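Local coordinates for protein glutathione S-transferase (Bombyx mori, PDB 5ZFG) that metabolises the insecticide diazinon and probably acts as a glutathione transferase, joining glutathione to electrophilic compounds, at residues Leu3-Val8 with Gln19-Leu24; Asp44-Leu47 with Gln51-Ile54; Phe62-Ser67 with Leu71-Asp76. All blocks are in the same frame, centred on the assembly; numbering follows the deposited sequence.

Contact 1. Residues Leu3-Val8 with Gln19-Leu24; sequences LKLYAV and QALVAL
Leu21 reaches from helix 12-23 with its two methyl groups spread between Leu3 and Leu5 of strand 3-7. The closer meeting is that of Leu21 CD2 with Leu3 CD2, at 3.9 Å; the other branch, Leu21 CD1, lies 4.2 Å from Leu5 CD2, so the pairing is somewhat slacker at this end. Leu3 and Leu5 stand two positions apart on the strand and therefore point from the same face of the sheet. Both have CG anti to the backbone N (chi1 -177° in Leu3), which carries one methyl of each out to the forked end of Leu21, and each crosses that side chain obliquely. The backbones themselves stay well apart, Leu5 CA and Leu21 CA being 9.9 Å from each other, a spacing bridged by the three leucine side chains. All three leucines are buried. Away from the strand the helix is looser: Val22 is exposed and Ala23 partly so, although both touch helix 195-208, while Lys4 and Tyr6 leave the strand on the opposite face. The contact is the strand-to-helix packing of a beta-alpha-beta unit, completed by strand 29-32, in the thioredoxin-like N-terminal domain. Around it, strand 56-59 adds Leu57 beside Leu3, and helix 67-78 places Ile74 against Leu21.

Contact 2. Residues Asp44-Leu47 with Gln51-Ile54; sequences DYAL and QKEI
Ala46 and Lys52 mark the closest approach of the backbones, 5.8 Å between their CA atoms, where the chain folds back from helix 43-48 and Lys52 takes a left-handed conformation (phi 64°). This is the connection between that short helix and strand 56-59 in the thioredoxin-like domain, a region that in related transferases borders the glutathione site. Tyr45 carries the contact. With CG anti to the backbone N (chi1 -169°), its ring extends across to the returning loop, and the hydroxyl donates a hydrogen bond of 2.7 Å from Tyr45 OH to Glu53 O. That oxygen lies at the ring edge, in the plane of the ring, whereas the hydroxyl sits above the carbonyl plane, 39° out of it. Asn49 donates to the same oxygen through ND2, so two bonds hold this carbonyl. A phenylalanine here would keep the ring but would probably leave Glu53 O with one donor fewer and the loop less firmly fixed to the helix. Lys52 bends at its last torsion and sets NZ beside the methyl of Ala46, 3.8 Å from Ala46 CB, where it also makes a weak hydrogen bond to Met41 O. Ala46 O accepts from Arg145 of the second subunit. Beyond the hydroxyl, Ile54 flanks the end of the tyrosine, its CG1 3.6 Å from Tyr45 OH.

Contact 3. Residues Phe62-Ser67 with Leu71-Asp76; sequences FYLSES and LQYICD. With ACT (acetate ion), chain H.
Phe62 and Tyr73 form a T-shaped (edge-to-face) aromatic pair between strand 62-65 and helix 67-78, with ring centroids 5.2 Å apart and planes at 66°. The phenylalanine presents its CD2-CE2 edge to one face of the tyrosine, CE2 standing toward the rim of that ring. Tyr73 OH passes beyond to a hydrogen bond with Asp59 OD2, which helps fix the ring that Phe62 meets. Aliphatic packing continues two residues further along the strand, on the same face: Leu64 CD2 lies 3.5 Å from Tyr73 CB, at the root of the tyrosine side chain. The backbone bond from Leu71 N to Ser67 O, 2.8 Å long, belongs to the first turn of the helix, for which Glu66 is the N-cap residue. Polar contacts gather at this helix start. An acetate ion, probably from the crystallisation liquor, is held by the backbone amide and the side-chain hydroxyl of Ser67: the amide, Ser67 N, donates to OXT at 2.9 Å, and the hydroxyl, Ser67 OG, donates to O at 2.7 Å. With chi1 at 63°, the hydroxyl oxygen points to the same ion as the amide. Such a two-pronged grip on a carboxylate at a helix N-terminus, where the dipole would be favourable, is consistent with the place where related transferases bind the gamma-glutamyl carboxylate of glutathione.

In the fold
Contacts 1 and 3 are buried and pack helices on one face of the same sheet, and their centres lie about 10 Å apart; the two helices also meet directly, Ala20 against Leu71 and Leu24 against Ile74. Contact 1 is purely aliphatic, as suits its place between sheet and helices, whereas contact 3 adds aromatic packing and a polar helix start. Contact 2, at the surface, depends instead on a side-chain-to-backbone hydrogen bond. It adjoins the other two: Ile54 packs on Ala7 of contact 1, and Gln51 probably bonds to Glu66 of contact 3. Contacts 2 and 3 both touch the second subunit, which does not reach the segments of contact 1.

Contact 1. Residues Leu3-Val8 with Gln19-Leu24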
ATOM      1  N   LEU B   3      18.419  -1.679  16.290  1.00 20.33           N
ATOM      2  CA  LEU B   3      17.436  -1.337  15.267  1.00 20.68           C
ATOM      3  C   LEU B   3      17.349   0.179  15.122  1.00 16.92           C
ATOM      4  O   LEU B   3      17.172   0.892  16.111  1.00 17.47           O
ATOM      5  CB  LEU B   3      16.083  -1.915  15.660  1.00 23.20           C
ATOM      6  CG  LEU B   3      14.851  -1.794  14.767  1.00 19.12           C
ATOM      7  CD1 LEU B   3      15.141  -2.427  13.428  1.00 18.50           C
ATOM      8  CD2 LEU B   3      13.693  -2.496  15.412  1.00 20.58           C
ATOM      9  N   LYS B   4      17.456   0.676  13.891  1.00 13.07           N
ATOM     10  CA  LYS B   4      17.577   2.108  13.641  1.00 13.34           C
ATOM     11  C   LYS B   4      16.439   2.578  12.746  1.00  9.22           C
ATOM     12  O   LYS B   4      16.189   1.977  11.695  1.00 10.85           O
ATOM     13  CB  LYS B   4      18.918   2.427  12.989  1.00 13.76           C
ATOM     14  CG  LYS B   4      20.138   2.079  13.876  1.00 18.78           C
ATOM     15  CD  LYS B   4      21.429   2.547  13.228  1.00 26.55           C
ATOM     16  CE  LYS B   4      22.640   1.887  13.862  1.00 35.52           C
ATOM     17  NZ  LYS B   4      23.887   2.549  13.389  1.00 39.72           N
ATOM     18  N   LEU B   5      15.769   3.654  13.153  1.00  7.09           N
ATOM     19  CA  LEU B   5      14.698   4.256  12.356  1.00  7.13           C
ATOM     20  C   LEU B   5      15.083   5.668  11.942  1.00  8.77           C
ATOM     21  O   LEU B   5      15.269   6.542  12.796  1.00  7.98           O
ATOM     22  CB  LEU B   5      13.382   4.292  13.127  1.00  7.35           C
ATOM     23  CG  LEU B   5      12.216   4.888  12.348  1.00  7.52           C
ATOM     24  CD1 LEU B   5      11.781   3.924  11.241  1.00 10.27           C
ATOM     25  CD2 LEU B   5      11.047   5.193  13.283  1.00 10.60           C
ATOM     26  N   TYR B   6      15.146   5.895  10.636  1.00  4.34           N
ATOM     27  CA  TYR B   6      15.339   7.228  10.075  1.00  7.48           C
ATOM     28  C   TYR B   6      13.972   7.851   9.818  1.00  7.44           C
ATOM     29  O   TYR B   6      13.196   7.336   9.008  1.00  7.73           O
ATOM     30  CB  TYR B   6      16.173   7.145   8.796  1.00  7.28           C
ATOM     31  CG  TYR B   6      17.573   6.631   9.076  1.00 10.21           C
ATOM     32  CD1 TYR B   6      18.635   7.513   9.219  1.00 13.26           C
ATOM     33  CD2 TYR B   6      17.822   5.270   9.248  1.00  9.72           C
ATOM     34  CE1 TYR B   6      19.911   7.055   9.495  1.00 14.34           C
ATOM     35  CE2 TYR B   6      19.105   4.796   9.527  1.00 13.49           C
ATOM     36  CZ  TYR B   6      20.145   5.699   9.645  1.00 13.81           C
ATOM     37  OH  TYR B   6      21.427   5.251   9.932  1.00 15.18           O
ATOM     38  N   ALA B   7      13.668   8.940  10.525  1.00  4.96           N
ATOM     39  CA  ALA B   7      12.311   9.476  10.592  1.00  8.38           C
ATOM     40  C   ALA B   7      12.363  10.999  10.573  1.00  9.35           C
ATOM     41  O   ALA B   7      13.427  11.597  10.743  1.00 10.31           O
ATOM     42  CB  ALA B   7      11.594   8.988  11.863  1.00 13.84           C
ATOM     43  N   VAL B   8      11.196  11.635  10.383  1.00  8.46           N
ATOM     44  CA  VAL B   8      11.068  13.085  10.477  0.63  8.34           C
ATOM     45  C   VAL B   8       9.980  13.414  11.496  1.00 12.53           C
ATOM     46  O   VAL B   8       8.956  12.726  11.576  1.00  9.23           O
ATOM     47  CB  VAL B   8      10.790  13.721   9.090  0.63 11.10           C
ATOM     48  CG1 VAL B   8       9.371  13.426   8.583  0.63  8.23           C
ATOM     49  CG2 VAL B   8      11.063  15.216   9.126  0.63 11.03           C
ATOM     50  N   GLN B  19       4.998   4.753  16.866  1.00  5.55           N
ATOM     51  CA  GLN B  19       3.939   4.271  17.748  1.00  9.26           C
ATOM     52  C   GLN B  19       3.911   2.745  17.798  1.00  8.78           C
ATOM     53  O   GLN B  19       3.823   2.155  18.880  1.00  8.40           O
ATOM     54  CB  GLN B  19       2.589   4.830  17.303  1.00  8.98           C
ATOM     55  CG  GLN B  19       2.482   6.335  17.486  1.00  8.45           C
ATOM     56  CD  GLN B  19       1.208   6.855  16.909  1.00 10.65           C
ATOM     57  OE1 GLN B  19       0.844   6.508  15.775  1.00 11.40           O
ATOM     58  NE2 GLN B  19       0.506   7.685  17.671  1.00 12.20           N
ATOM     59  N   ALA B  20       4.033   2.086  16.642  1.00  8.65           N
ATOM     60  CA  ALA B  20       4.068   0.628  16.635  1.00  8.55           C
ATOM     61  C   ALA B  20       5.267   0.084  17.418  1.00  8.88           C
ATOM     62  O   ALA B  20       5.130  -0.869  18.196  1.00 10.09           O
ATOM     63  CB  ALA B  20       4.094   0.105  15.197  1.00  6.87           C
ATOM     64  N   LEU B  21       6.460   0.651  17.194  1.00  7.26           N
ATOM     65  CA  LEU B  21       7.643   0.189  17.916  1.00  9.95           C
ATOM     66  C   LEU B  21       7.465   0.364  19.417  1.00 11.21           C
ATOM     67  O   LEU B  21       7.831  -0.522  20.199  1.00 10.71           O
ATOM     68  CB  LEU B  21       8.887   0.936  17.439  1.00  8.92           C
ATOM     69  CG  LEU B  21       9.428   0.575  16.049  1.00  5.77           C
ATOM     70  CD1 LEU B  21      10.279   1.726  15.519  1.00  5.47           C
ATOM     71  CD2 LEU B  21      10.219  -0.745  16.080  1.00  9.12           C
ATOM     72  N   VAL B  22       6.880   1.491  19.830  1.00 11.90           N
ATOM     73  CA  VAL B  22       6.647   1.748  21.250  1.00 12.22           C
ATOM     74  C   VAL B  22       5.589   0.802  21.802  1.00 13.74           C
ATOM     75  O   VAL B  22       5.774   0.200  22.869  1.00 14.94           O
ATOM     76  CB  VAL B  22       6.271   3.231  21.455  1.00 12.94           C
ATOM     77  CG1 VAL B  22       5.747   3.492  22.869  1.00 12.94           C
ATOM     78  CG2 VAL B  22       7.464   4.121  21.140  1.00  9.45           C
ATOM     79  N   ALA B  23       4.478   0.625  21.072  1.00 12.01           N
ATOM     80  CA  ALA B  23       3.414  -0.264  21.541  1.00 12.42           C
ATOM     81  C   ALA B  23       3.904  -1.699  21.677  1.00 16.75           C
ATOM     82  O   ALA B  23       3.496  -2.427  22.594  1.00 17.96           O
ATOM     83  CB  ALA B  23       2.223  -0.202  20.593  1.00 12.96           C
ATOM     84  N   LEU B  24       4.785  -2.123  20.782  1.00  9.92           N
ATOM     85  CA  LEU B  24       5.306  -3.485  20.799  1.00 13.77           C
ATOM     86  C   LEU B  24       6.494  -3.645  21.734  1.00 14.27           C
ATOM     87  O   LEU B  24       6.987  -4.770  21.896  1.00 13.28           O
ATOM     88  CB  LEU B  24       5.707  -3.910  19.387  1.00 11.95           C
ATOM     89  CG  LEU B  24       4.513  -4.112  18.448  1.00 16.30           C
ATOM     90  CD1 LEU B  24       5.006  -4.528  17.070  1.00 17.30           C
ATOM     91  CD2 LEU B  24       3.582  -5.151  19.024  1.00 20.29           C
TER

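Contact 2. Residues Asp44-Leu47 with Gln51-Ile54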
ATOM      1  N   ASP B  44      24.209   8.585   0.442  1.00 15.88           N
ATOM      2  CA  ASP B  44      24.267   7.717   1.616  1.00 18.82           C
ATOM      3  C   ASP B  44      22.867   7.308   2.058  1.00 17.43           C
ATOM      4  O   ASP B  44      22.629   6.138   2.383  1.00 16.46           O
ATOM      5  CB  ASP B  44      25.002   8.410   2.764  1.00 23.62           C
ATOM      6  CG  ASP B  44      26.496   8.102   2.786  1.00 33.27           C
ATOM      7  OD1 ASP B  44      26.951   7.215   2.030  1.00 31.02           O
ATOM      8  OD2 ASP B  44      27.222   8.757   3.569  1.00 35.48           O
ATOM      9  N   TYR B  45      21.927   8.257   2.076  1.00 13.75           N
ATOM     10  CA  TYR B  45      20.551   7.905   2.424  1.00 12.80           C
ATOM     11  C   TYR B  45      19.949   6.978   1.379  1.00 15.24           C
ATOM     12  O   TYR B  45      19.230   6.031   1.722  1.00 14.01           O
ATOM     13  CB  TYR B  45      19.693   9.158   2.582  1.00 12.20           C
ATOM     14  CG  TYR B  45      18.330   8.875   3.197  1.00  9.42           C
ATOM     15  CD1 TYR B  45      18.140   8.917   4.571  1.00 12.62           C
ATOM     16  CD2 TYR B  45      17.233   8.567   2.393  1.00 12.04           C
ATOM     17  CE1 TYR B  45      16.895   8.653   5.137  1.00 12.94           C
ATOM     18  CE2 TYR B  45      15.987   8.311   2.947  1.00  9.81           C
ATOM     19  CZ  TYR B  45      15.823   8.350   4.316  1.00  7.74           C
ATOM     20  OH  TYR B  45      14.581   8.106   4.866  1.00  9.39           O
ATOM     21  N   ALA B  46      20.246   7.224   0.099  1.00 12.78           N
ATOM     22  CA  ALA B  46      19.731   6.360  -0.954  1.00 15.67           C
ATOM     23  C   ALA B  46      20.306   4.944  -0.890  1.00 14.34           C
ATOM     24  O   ALA B  46      19.671   4.016  -1.401  1.00 14.76           O
ATOM     25  CB  ALA B  46      20.003   6.988  -2.326  1.00 14.90           C
ATOM     26  N   LEU B  47      21.481   4.749  -0.274  1.00 14.62           N
ATOM     27  CA  LEU B  47      21.945   3.388  -0.003  1.00 14.94           C
ATOM     28  C   LEU B  47      20.923   2.607   0.809  1.00 19.26           C
ATOM     29  O   LEU B  47      20.791   1.388   0.645  1.00 18.50           O
ATOM     30  CB  LEU B  47      23.268   3.408   0.761  1.00 20.36           C
ATOM     31  CG  LEU B  47      24.577   3.553  -0.006  1.00 19.39           C
ATOM     32  CD1 LEU B  47      25.718   3.649   0.998  1.00 21.06           C
ATOM     33  CD2 LEU B  47      24.776   2.368  -0.946  1.00 23.01           C
ATOM     34  N   GLN B  51      14.277   5.203  -2.905  1.00 14.38           N
ATOM     35  CA  GLN B  51      13.135   6.072  -3.162  1.00  9.26           C
ATOM     36  C   GLN B  51      13.290   7.467  -2.553  1.00 11.13           C
ATOM     37  O   GLN B  51      12.490   8.350  -2.879  1.00 10.55           O
ATOM     38  CB  GLN B  51      11.847   5.405  -2.642  1.00 11.27           C
ATOM     39  CG  GLN B  51      11.517   4.066  -3.303  1.00 11.50           C
ATOM     40  CD  GLN B  51      10.487   3.247  -2.507  1.00 10.35           C
ATOM     41  OE1 GLN B  51      10.803   2.172  -2.002  1.00 14.05           O
ATOM     42  NE2 GLN B  51       9.263   3.772  -2.378  1.00  9.54           N
ATOM     43  N   LYS B  52      14.280   7.677  -1.668  1.00 11.31           N
ATOM     44  CA  LYS B  52      14.575   9.004  -1.116  1.00 12.00           C
ATOM     45  C   LYS B  52      13.420   9.552  -0.288  1.00  9.32           C
ATOM     46  O   LYS B  52      13.159  10.760  -0.287  1.00 12.77           O
ATOM     47  CB  LYS B  52      14.923  10.011  -2.217  1.00 13.86           C
ATOM     48  CG  LYS B  52      15.930   9.542  -3.237  1.00 16.21           C
ATOM     49  CD  LYS B  52      16.358  10.750  -4.098  1.00 28.13           C
ATOM     50  CE  LYS B  52      17.667  10.508  -4.816  1.00 24.19           C
ATOM     51  NZ  LYS B  52      18.794  10.249  -3.880  1.00 28.55           N
ATOM     52  N   GLU B  53      12.711   8.677   0.414  1.00  9.85           N
ATOM     53  CA  GLU B  53      11.595   9.106   1.229  1.00 10.23           C
ATOM     54  C   GLU B  53      11.842   8.672   2.666  1.00  8.16           C
ATOM     55  O   GLU B  53      12.678   7.812   2.941  1.00  9.03           O
ATOM     56  CB  GLU B  53      10.267   8.540   0.709  1.00 16.32           C
ATOM     57  CG  GLU B  53       9.944   9.012  -0.715  1.00 16.85           C
ATOM     58  CD  GLU B  53       8.870   8.168  -1.394  1.00 27.38           C
ATOM     59  OE1 GLU B  53       8.583   7.040  -0.922  1.00 32.25           O
ATOM     60  OE2 GLU B  53       8.316   8.637  -2.413  1.00 30.79           O
ATOM     61  N   ILE B  54      11.077   9.276   3.565  1.00  8.55           N
ATOM     62  CA  ILE B  54      11.187   9.035   5.006  1.00  7.21           C
ATOM     63  C   ILE B  54       9.868   8.424   5.468  1.00  6.48           C
ATOM     64  O   ILE B  54       8.808   8.960   5.114  1.00 10.84           O
ATOM     65  CB  ILE B  54      11.477  10.362   5.728  1.00  9.81           C
ATOM     66  CG1 ILE B  54      12.589  11.141   5.008  1.00 10.74           C
ATOM     67  CG2 ILE B  54      11.772  10.166   7.194  1.00  7.47           C
ATOM     68  CD1 ILE B  54      12.633  12.606   5.381  1.00 11.78           C
TER

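Contact 3. Residues Phe62-Ser67 with Leu71-Asp76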
ATOM      1  N   PHE B  62      19.519  -4.837   7.295  1.00 18.97           N
ATOM      2  CA  PHE B  62      18.342  -4.999   6.450  1.00 16.81           C
ATOM      3  C   PHE B  62      17.652  -3.643   6.366  1.00 14.14           C
ATOM      4  O   PHE B  62      17.114  -3.161   7.367  1.00 11.83           O
ATOM      5  CB  PHE B  62      17.409  -6.054   7.032  1.00 17.17           C
ATOM      6  CG  PHE B  62      16.116  -6.212   6.276  1.00 12.85           C
ATOM      7  CD1 PHE B  62      16.121  -6.401   4.906  1.00 18.88           C
ATOM      8  CD2 PHE B  62      14.901  -6.201   6.944  1.00 11.47           C
ATOM      9  CE1 PHE B  62      14.929  -6.558   4.210  1.00 18.54           C
ATOM     10  CE2 PHE B  62      13.709  -6.367   6.253  1.00 16.39           C
ATOM     11  CZ  PHE B  62      13.731  -6.551   4.890  1.00 13.39           C
ATOM     12  N   TYR B  63      17.680  -3.028   5.183  1.00 12.63           N
ATOM     13  CA  TYR B  63      17.082  -1.715   4.945  1.00 13.65           C
ATOM     14  C   TYR B  63      15.681  -1.887   4.372  1.00 14.72           C
ATOM     15  O   TYR B  63      15.513  -2.463   3.294  1.00 15.56           O
ATOM     16  CB  TYR B  63      17.927  -0.883   3.981  1.00 13.27           C
ATOM     17  CG  TYR B  63      19.369  -0.696   4.420  1.00 18.00           C
ATOM     18  CD1 TYR B  63      19.683  -0.472   5.756  1.00 16.60           C
ATOM     19  CD2 TYR B  63      20.409  -0.757   3.501  1.00 19.71           C
ATOM     20  CE1 TYR B  63      21.002  -0.301   6.167  1.00 20.89           C
ATOM     21  CE2 TYR B  63      21.730  -0.586   3.901  1.00 21.26           C
ATOM     22  CZ  TYR B  63      22.016  -0.360   5.237  1.00 24.73           C
ATOM     23  OH  TYR B  63      23.324  -0.185   5.650  1.00 31.65           O
ATOM     24  N   LEU B  64      14.682  -1.357   5.070  1.00 13.46           N
ATOM     25  CA  LEU B  64      13.295  -1.517   4.647  1.00  8.90           C
ATOM     26  C   LEU B  64      12.614  -0.157   4.677  1.00  9.32           C
ATOM     27  O   LEU B  64      12.480   0.440   5.748  1.00  7.59           O
ATOM     28  CB  LEU B  64      12.578  -2.519   5.559  1.00  4.31           C
ATOM     29  CG  LEU B  64      11.094  -2.756   5.277  1.00  6.22           C
ATOM     30  CD1 LEU B  64      10.942  -3.418   3.914  1.00  9.52           C
ATOM     31  CD2 LEU B  64      10.463  -3.600   6.383  1.00  6.81           C
ATOM     32  N   SER B  65      12.180   0.328   3.512  1.00  6.33           N
ATOM     33  CA  SER B  65      11.356   1.527   3.424  1.00  7.06           C
ATOM     34  C   SER B  65       9.889   1.124   3.258  1.00  5.77           C
ATOM     35  O   SER B  65       9.547  -0.062   3.351  1.00  5.67           O
ATOM     36  CB  SER B  65      11.828   2.426   2.276  1.00  9.03           C
ATOM     37  OG  SER B  65      11.505   1.871   1.006  1.00  9.26           O
ATOM     38  N   GLU B  66       9.025   2.127   2.991  1.00  6.92           N
ATOM     39  CA  GLU B  66       7.563   2.042   2.969  1.00  6.36           C
ATOM     40  C   GLU B  66       6.998   1.759   4.361  1.00  6.63           C
ATOM     41  O   GLU B  66       7.070   0.624   4.853  1.00  5.64           O
ATOM     42  CB  GLU B  66       7.079   0.987   1.958  1.00  5.60           C
ATOM     43  CG  GLU B  66       7.395   1.372   0.517  1.00  7.37           C
ATOM     44  CD  GLU B  66       6.447   2.411  -0.061  1.00  8.41           C
ATOM     45  OE1 GLU B  66       5.444   2.773   0.588  1.00 11.52           O
ATOM     46  OE2 GLU B  66       6.699   2.877  -1.201  1.00 12.76           O
ATOM     47  N   SER B  67       6.400   2.787   4.979  1.00  4.85           N
ATOM     48  CA  SER B  67       5.984   2.682   6.383  1.00  4.83           C
ATOM     49  C   SER B  67       4.986   1.539   6.619  1.00  5.72           C
ATOM     50  O   SER B  67       5.043   0.873   7.665  1.00  3.98           O
ATOM     51  CB  SER B  67       5.411   4.023   6.870  1.00  6.32           C
ATOM     52  OG  SER B  67       4.238   4.418   6.183  1.00 10.74           O
ATOM     53  N   LEU B  71       5.645  -1.403   9.258  1.00  4.50           N
ATOM     54  CA  LEU B  71       4.693  -1.794  10.298  1.00  5.21           C
ATOM     55  C   LEU B  71       4.451  -3.303  10.290  1.00  5.76           C
ATOM     56  O   LEU B  71       4.458  -3.964  11.343  1.00  5.00           O
ATOM     57  CB  LEU B  71       3.369  -1.048  10.117  1.00  5.16           C
ATOM     58  CG  LEU B  71       3.364   0.470  10.367  1.00  3.30           C
ATOM     59  CD1 LEU B  71       2.037   1.085   9.984  1.00  5.68           C
ATOM     60  CD2 LEU B  71       3.675   0.732  11.837  1.00  8.31           C
ATOM     61  N   GLN B  72       4.231  -3.866   9.108  1.00  3.99           N
ATOM     62  CA  GLN B  72       3.990  -5.307   9.005  1.00  5.35           C
ATOM     63  C   GLN B  72       5.211  -6.112   9.447  1.00  6.64           C
ATOM     64  O   GLN B  72       5.079  -7.139  10.134  1.00  6.56           O
ATOM     65  CB  GLN B  72       3.583  -5.638   7.567  1.00  4.31           C
ATOM     66  CG  GLN B  72       2.218  -5.016   7.219  1.00  5.66           C
ATOM     67  CD  GLN B  72       1.964  -4.881   5.729  1.00 13.32           C
ATOM     68  OE1 GLN B  72       2.890  -4.689   4.947  1.00  6.34           O
ATOM     69  NE2 GLN B  72       0.688  -4.964   5.333  1.00 11.72           N
ATOM     70  N   TYR B  73       6.406  -5.634   9.102  1.00  4.69           N
ATOM     71  CA  TYR B  73       7.630  -6.378   9.393  1.00  6.88           C
ATOM     72  C   TYR B  73       7.929  -6.391  10.885  1.00  7.31           C
ATOM     73  O   TYR B  73       8.283  -7.434  11.438  1.00  6.83           O
ATOM     74  CB  TYR B  73       8.793  -5.767   8.621  1.00  5.22           C
ATOM     75  CG  TYR B  73      10.170  -6.247   9.069  1.00  7.13           C
ATOM     76  CD1 TYR B  73      10.589  -7.537   8.790  1.00 10.00           C
ATOM     77  CD2 TYR B  73      11.022  -5.409   9.765  1.00 11.38           C
ATOM     78  CE1 TYR B  73      11.837  -7.985   9.189  1.00 10.47           C
ATOM     79  CE2 TYR B  73      12.277  -5.848  10.182  1.00 10.47           C
ATOM     80  CZ  TYR B  73      12.671  -7.139   9.882  1.00 10.55           C
ATOM     81  OH  TYR B  73      13.918  -7.590  10.266  1.00 16.66           O
ATOM     82  N   ILE B  74       7.770  -5.246  11.552  1.00  6.59           N
ATOM     83  CA  ILE B  74       8.040  -5.186  12.986  1.00  7.41           C
ATOM     84  C   ILE B  74       7.162  -6.184  13.738  1.00 11.53           C
ATOM     85  O   ILE B  74       7.625  -6.883  14.655  1.00  8.80           O
ATOM     86  CB  ILE B  74       7.846  -3.742  13.493  1.00  7.24           C
ATOM     87  CG1 ILE B  74       8.970  -2.846  12.978  1.00 10.23           C
ATOM     88  CG2 ILE B  74       7.786  -3.726  15.018  1.00 14.18           C
ATOM     89  CD1 ILE B  74      10.273  -3.538  12.771  1.00 19.99           C
ATOM     90  N   CYS B  75       5.897  -6.314  13.329  1.00  8.11           N
ATOM     91  CA  CYS B  75       5.002  -7.284  13.959  1.00  7.61           C
ATOM     92  C   CYS B  75       5.377  -8.714  13.592  1.00 11.65           C
ATOM     93  O   CYS B  75       5.510  -9.572  14.474  1.00 11.03           O
ATOM     94  CB  CYS B  75       3.551  -7.000  13.572  1.00  7.47           C
ATOM     95  SG  CYS B  75       2.935  -5.407  14.114  1.00  9.34           S
ATOM     96  N   ASP B  76       5.547  -8.992  12.291  1.00  8.48           N
ATOM     97  CA  ASP B  76       5.876 -10.349  11.834  1.00 11.13           C
ATOM     98  C   ASP B  76       7.171 -10.858  12.457  1.00  8.39           C
ATOM     99  O   ASP B  76       7.279 -12.039  12.802  1.00 11.96           O
ATOM    100  CB  ASP B  76       6.023 -10.395  10.307  1.00  9.78           C
ATOM    101  CG  ASP B  76       4.704 -10.186   9.566  1.00  9.06           C
ATOM    102  OD1 ASP B  76       3.627 -10.326  10.180  1.00 10.80           O
ATOM    103  OD2 ASP B  76       4.769  -9.893   8.346  1.00  9.51           O
TER
HETATM  104  C   ACT H 302       5.588   6.041   3.438  0.85 12.02           C
HETATM  105  O   ACT H 302       4.468   5.539   3.691  0.85 15.88           O
HETATM  106  OXT ACT H 302       6.591   5.471   3.928  0.85  8.85           O
HETATM  107  CH3 ACT H 302       5.729   7.275   2.590  0.85 24.75           C